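Local atomic coordinates of putative peptide ABC-transport system periplasmic peptide-binding protein (Campylobacter jejuni, PDB entry 4OEV), a protein that binds nickel(II) as the extracytoplasmic solute-binding component of an ABC-type nickel importer. Residues Ala81-Lys92 against Phe104-Pro115. Sequence-based numbering, arbitrary orientation.
Sequences ADDVKFSIEAFK and FEDIKSVEILNP
Lys-85 and Val-110 meet where helix 81-92 packs lengthwise along edge strand 107-114 of the four-stranded antiparallel sheet 51-56, 62-67, 117-122 and 107-114, a helix packed on an antiparallel sheet within the family 5 solute-binding fold. The helix runs almost exactly antiparallel to the strand, their axes approaching to 8.8 Å, and the pair illustrates how amphipathic lysines can finish such an interface. With CG anti to the backbone N (chi1 173°), Lys-85 runs extended past Val-110 in the opposite direction, its CB and CG against CG1 of the valine. Its chain then bends at the last torsion, and NZ donates to Val-110 O at 2.8 Å, in the carbonyl plane. The same ammonium group forms a salt bridge with Glu-89 OE2 on the syn side of the carboxylate, somewhat out of its plane, so two acceptors fix its place at the partly exposed margin of the contact. Toward the N-terminal end of the helix, Ala-81 CB rests on Ile-112 CG2, while the CD1 branch of that isoleucine lies against Lys-85 CD. Deeper in, Ile-88 directs CG2 between Val-110 CG2 and Ile-107 CD1; the latter methyl, from a side chain crossing at about a right angle, is unusually close at 3.3 Å. At the other end Phe-91 and Phe-104 point the same way but form an edge-to-face pair, planes inclined at 57° and centroids 4.8 Å apart. Phe-91 CD2 stands over the centre of the Phe-104 ring. Phe-129 of helix 129-132 also packs on Phe-104 and Ile-107. Lys-92 closes this end of the contact: its CB approaches Phe-104 O, in the type I turn leading into the strand, and NZ reaches Ile-107 O at 3.1 Å, tilted 35° from the carbonyl plane.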
# COMPACT_ATOMS: atom_id res chain seq x y z
N ALA A 81 6.90 -15.36 24.46
CA ALA A 81 6.01 -16.13 23.60
C ALA A 81 4.56 -15.78 23.86
O ALA A 81 3.74 -15.85 22.92
CB ALA A 81 6.21 -17.64 23.78
N ASP A 82 4.25 -15.36 25.09
CA ASP A 82 2.87 -14.95 25.45
C ASP A 82 2.29 -13.93 24.44
O ASP A 82 1.14 -14.01 24.05
CB ASP A 82 2.85 -14.29 26.81
CG ASP A 82 2.83 -15.29 27.95
OD1 ASP A 82 3.03 -16.50 27.69
OD2 ASP A 82 2.70 -14.83 29.10
N ASP A 83 3.11 -12.95 24.11
CA ASP A 83 2.72 -11.86 23.17
C ASP A 83 2.47 -12.34 21.77
O ASP A 83 1.57 -11.86 21.07
CB ASP A 83 3.82 -10.82 23.15
CG ASP A 83 4.03 -10.19 24.50
OD1 ASP A 83 3.02 -9.71 25.06
OD2 ASP A 83 5.18 -10.21 24.99
N VAL A 84 3.30 -13.26 21.34
CA VAL A 84 3.25 -13.75 20.00
C VAL A 84 1.96 -14.54 19.78
O VAL A 84 1.29 -14.39 18.77
CB VAL A 84 4.47 -14.60 19.70
CG1 VAL A 84 4.39 -15.18 18.31
CG2 VAL A 84 5.74 -13.76 19.85
N LYS A 85 1.60 -15.38 20.74
CA LYS A 85 0.36 -16.11 20.63
C LYS A 85 -0.82 -15.19 20.77
O LYS A 85 -1.81 -15.34 20.06
CB LYS A 85 0.30 -17.25 21.68
CG LYS A 85 -1.02 -17.97 21.74
CD LYS A 85 -0.90 -19.16 22.73
CE LYS A 85 -2.26 -19.88 22.97
NZ LYS A 85 -2.70 -20.69 21.81
N PHE A 86 -0.73 -14.23 21.69
CA PHE A 86 -1.82 -13.29 21.84
C PHE A 86 -2.04 -12.53 20.50
O PHE A 86 -3.17 -12.38 20.05
CB PHE A 86 -1.55 -12.31 22.97
CG PHE A 86 -2.50 -11.15 23.00
CD1 PHE A 86 -3.75 -11.27 23.57
CD2 PHE A 86 -2.14 -9.93 22.41
CE1 PHE A 86 -4.62 -10.19 23.59
CE2 PHE A 86 -3.02 -8.86 22.40
CZ PHE A 86 -4.26 -8.98 22.98
N SER A 87 -0.95 -12.05 19.92
CA SER A 87 -1.02 -11.22 18.69
C SER A 87 -1.60 -11.92 17.47
O SER A 87 -2.54 -11.43 16.83
CB SER A 87 0.39 -10.73 18.36
OG SER A 87 0.87 -9.92 19.39
N ILE A 88 -1.02 -13.05 17.13
CA ILE A 88 -1.47 -13.82 16.00
C ILE A 88 -2.94 -14.22 16.19
O ILE A 88 -3.74 -14.08 15.29
CB ILE A 88 -0.62 -15.08 15.88
CG1 ILE A 88 0.71 -14.82 15.21
CG2 ILE A 88 -1.35 -16.15 15.15
CD1 ILE A 88 1.57 -16.09 15.23
N GLU A 89 -3.31 -14.65 17.40
CA GLU A 89 -4.71 -14.96 17.66
C GLU A 89 -5.60 -13.73 17.55
O GLU A 89 -6.76 -13.81 17.07
CB GLU A 89 -4.83 -15.63 19.03
CG GLU A 89 -4.30 -17.01 18.95
CD GLU A 89 -4.37 -17.78 20.27
OE1 GLU A 89 -4.73 -17.21 21.33
OE2 GLU A 89 -4.07 -18.97 20.21
N ALA A 90 -5.02 -12.58 17.91
CA ALA A 90 -5.74 -11.33 17.88
C ALA A 90 -6.10 -10.92 16.45
O ALA A 90 -7.22 -10.50 16.23
CB ALA A 90 -4.93 -10.21 18.55
N PHE A 91 -5.17 -11.09 15.50
CA PHE A 91 -5.35 -10.74 14.09
C PHE A 91 -6.38 -11.66 13.42
O PHE A 91 -7.06 -11.25 12.49
CB PHE A 91 -4.03 -10.85 13.34
CG PHE A 91 -2.91 -9.98 13.91
CD1 PHE A 91 -3.18 -8.79 14.60
CD2 PHE A 91 -1.59 -10.38 13.79
CE1 PHE A 91 -2.15 -7.98 15.09
CE2 PHE A 91 -0.53 -9.59 14.32
CZ PHE A 91 -0.82 -8.40 14.98
N LYS A 92 -6.49 -12.90 13.88
CA LYS A 92 -7.41 -13.80 13.19
C LYS A 92 -8.73 -13.96 13.91
O LYS A 92 -9.59 -14.68 13.45
CB LYS A 92 -6.79 -15.17 12.97
CG LYS A 92 -6.53 -15.97 14.27
CD LYS A 92 -6.10 -17.39 13.94
CE LYS A 92 -6.08 -18.29 15.21
NZ LYS A 92 -6.95 -19.51 15.03
N PHE A 104 -3.76 -13.82 8.45
CA PHE A 104 -3.69 -14.76 9.61
C PHE A 104 -4.82 -15.75 9.77
O PHE A 104 -4.78 -16.57 10.69
CB PHE A 104 -3.55 -13.95 10.90
CG PHE A 104 -2.30 -13.14 10.94
CD1 PHE A 104 -2.24 -11.90 10.30
CD2 PHE A 104 -1.15 -13.62 11.54
CE1 PHE A 104 -1.07 -11.16 10.28
CE2 PHE A 104 0.03 -12.87 11.55
CZ PHE A 104 0.07 -11.64 10.91
N GLU A 105 -5.82 -15.71 8.87
CA GLU A 105 -6.99 -16.60 8.97
C GLU A 105 -6.62 -18.05 8.82
O GLU A 105 -7.35 -18.96 9.24
CB GLU A 105 -8.05 -16.25 7.89
CG GLU A 105 -7.49 -16.40 6.46
CD GLU A 105 -8.53 -16.05 5.39
OE1 GLU A 105 -9.72 -16.04 5.77
OE2 GLU A 105 -8.14 -15.69 4.22
N ASP A 106 -5.47 -18.28 8.20
CA ASP A 106 -5.05 -19.62 7.88
C ASP A 106 -4.27 -20.32 9.02
O ASP A 106 -3.79 -21.45 8.86
CB ASP A 106 -4.20 -19.55 6.64
CG ASP A 106 -3.78 -20.91 6.17
OD1 ASP A 106 -4.64 -21.82 6.16
OD2 ASP A 106 -2.57 -21.08 5.94
N ILE A 107 -4.20 -19.67 10.17
CA ILE A 107 -3.52 -20.26 11.33
C ILE A 107 -4.48 -21.14 12.10
O ILE A 107 -5.54 -20.68 12.54
CB ILE A 107 -3.00 -19.17 12.25
CG1 ILE A 107 -1.93 -18.41 11.50
CG2 ILE A 107 -2.44 -19.79 13.59
CD1 ILE A 107 -1.69 -17.12 12.06
N LYS A 108 -4.13 -22.42 12.24
CA LYS A 108 -4.97 -23.33 12.96
C LYS A 108 -4.72 -23.30 14.47
O LYS A 108 -5.67 -23.25 15.25
CB LYS A 108 -4.77 -24.74 12.44
CG LYS A 108 -5.63 -25.79 13.18
CD LYS A 108 -5.47 -27.10 12.51
CE LYS A 108 -6.32 -28.15 13.20
NZ LYS A 108 -6.30 -29.41 12.43
N SER A 109 -3.45 -23.31 14.87
CA SER A 109 -3.06 -23.31 16.27
C SER A 109 -1.70 -22.66 16.47
O SER A 109 -0.82 -22.75 15.59
CB SER A 109 -3.00 -24.74 16.82
OG SER A 109 -2.00 -25.46 16.11
N VAL A 110 -1.55 -22.02 17.63
CA VAL A 110 -0.27 -21.45 18.09
C VAL A 110 0.10 -22.08 19.44
O VAL A 110 -0.61 -21.88 20.42
CB VAL A 110 -0.34 -19.94 18.29
CG1 VAL A 110 1.01 -19.40 18.72
CG2 VAL A 110 -0.86 -19.23 16.98
N GLU A 111 1.17 -22.86 19.46
CA GLU A 111 1.60 -23.59 20.69
C GLU A 111 2.88 -22.98 21.28
O GLU A 111 3.91 -23.00 20.61
CB GLU A 111 1.90 -25.05 20.41
CG GLU A 111 0.81 -25.96 19.89
CD GLU A 111 1.42 -27.27 19.39
OE1 GLU A 111 1.19 -27.60 18.20
OE2 GLU A 111 2.16 -27.92 20.20
N ILE A 112 2.84 -22.52 22.53
CA ILE A 112 4.04 -22.08 23.23
C ILE A 112 4.75 -23.32 23.81
O ILE A 112 4.21 -23.93 24.73
CB ILE A 112 3.67 -21.07 24.36
CG1 ILE A 112 3.03 -19.82 23.74
CG2 ILE A 112 4.91 -20.72 25.19
CD1 ILE A 112 2.24 -18.92 24.71
N LEU A 113 5.87 -23.76 23.21
CA LEU A 113 6.54 -25.02 23.67
C LEU A 113 7.66 -24.73 24.69
O LEU A 113 8.02 -25.59 25.51
CB LEU A 113 7.07 -25.85 22.48
CG LEU A 113 5.99 -26.48 21.55
CD1 LEU A 113 6.52 -27.04 20.21
CD2 LEU A 113 5.14 -27.52 22.25
N ASN A 114 8.22 -23.53 24.60
CA ASN A 114 9.14 -23.03 25.65
C ASN A 114 9.08 -21.48 25.51
O ASN A 114 8.51 -20.96 24.54
CB ASN A 114 10.56 -23.67 25.57
CG ASN A 114 11.45 -23.11 24.45
OD1 ASN A 114 11.64 -21.90 24.33
ND2 ASN A 114 12.03 -24.02 23.65
N PRO A 115 9.59 -20.74 26.52
CA PRO A 115 9.35 -19.29 26.57
C PRO A 115 9.87 -18.46 25.38
O PRO A 115 9.59 -17.26 25.24
CB PRO A 115 10.07 -18.88 27.86
CG PRO A 115 9.96 -20.12 28.73
CD PRO A 115 10.14 -21.26 27.79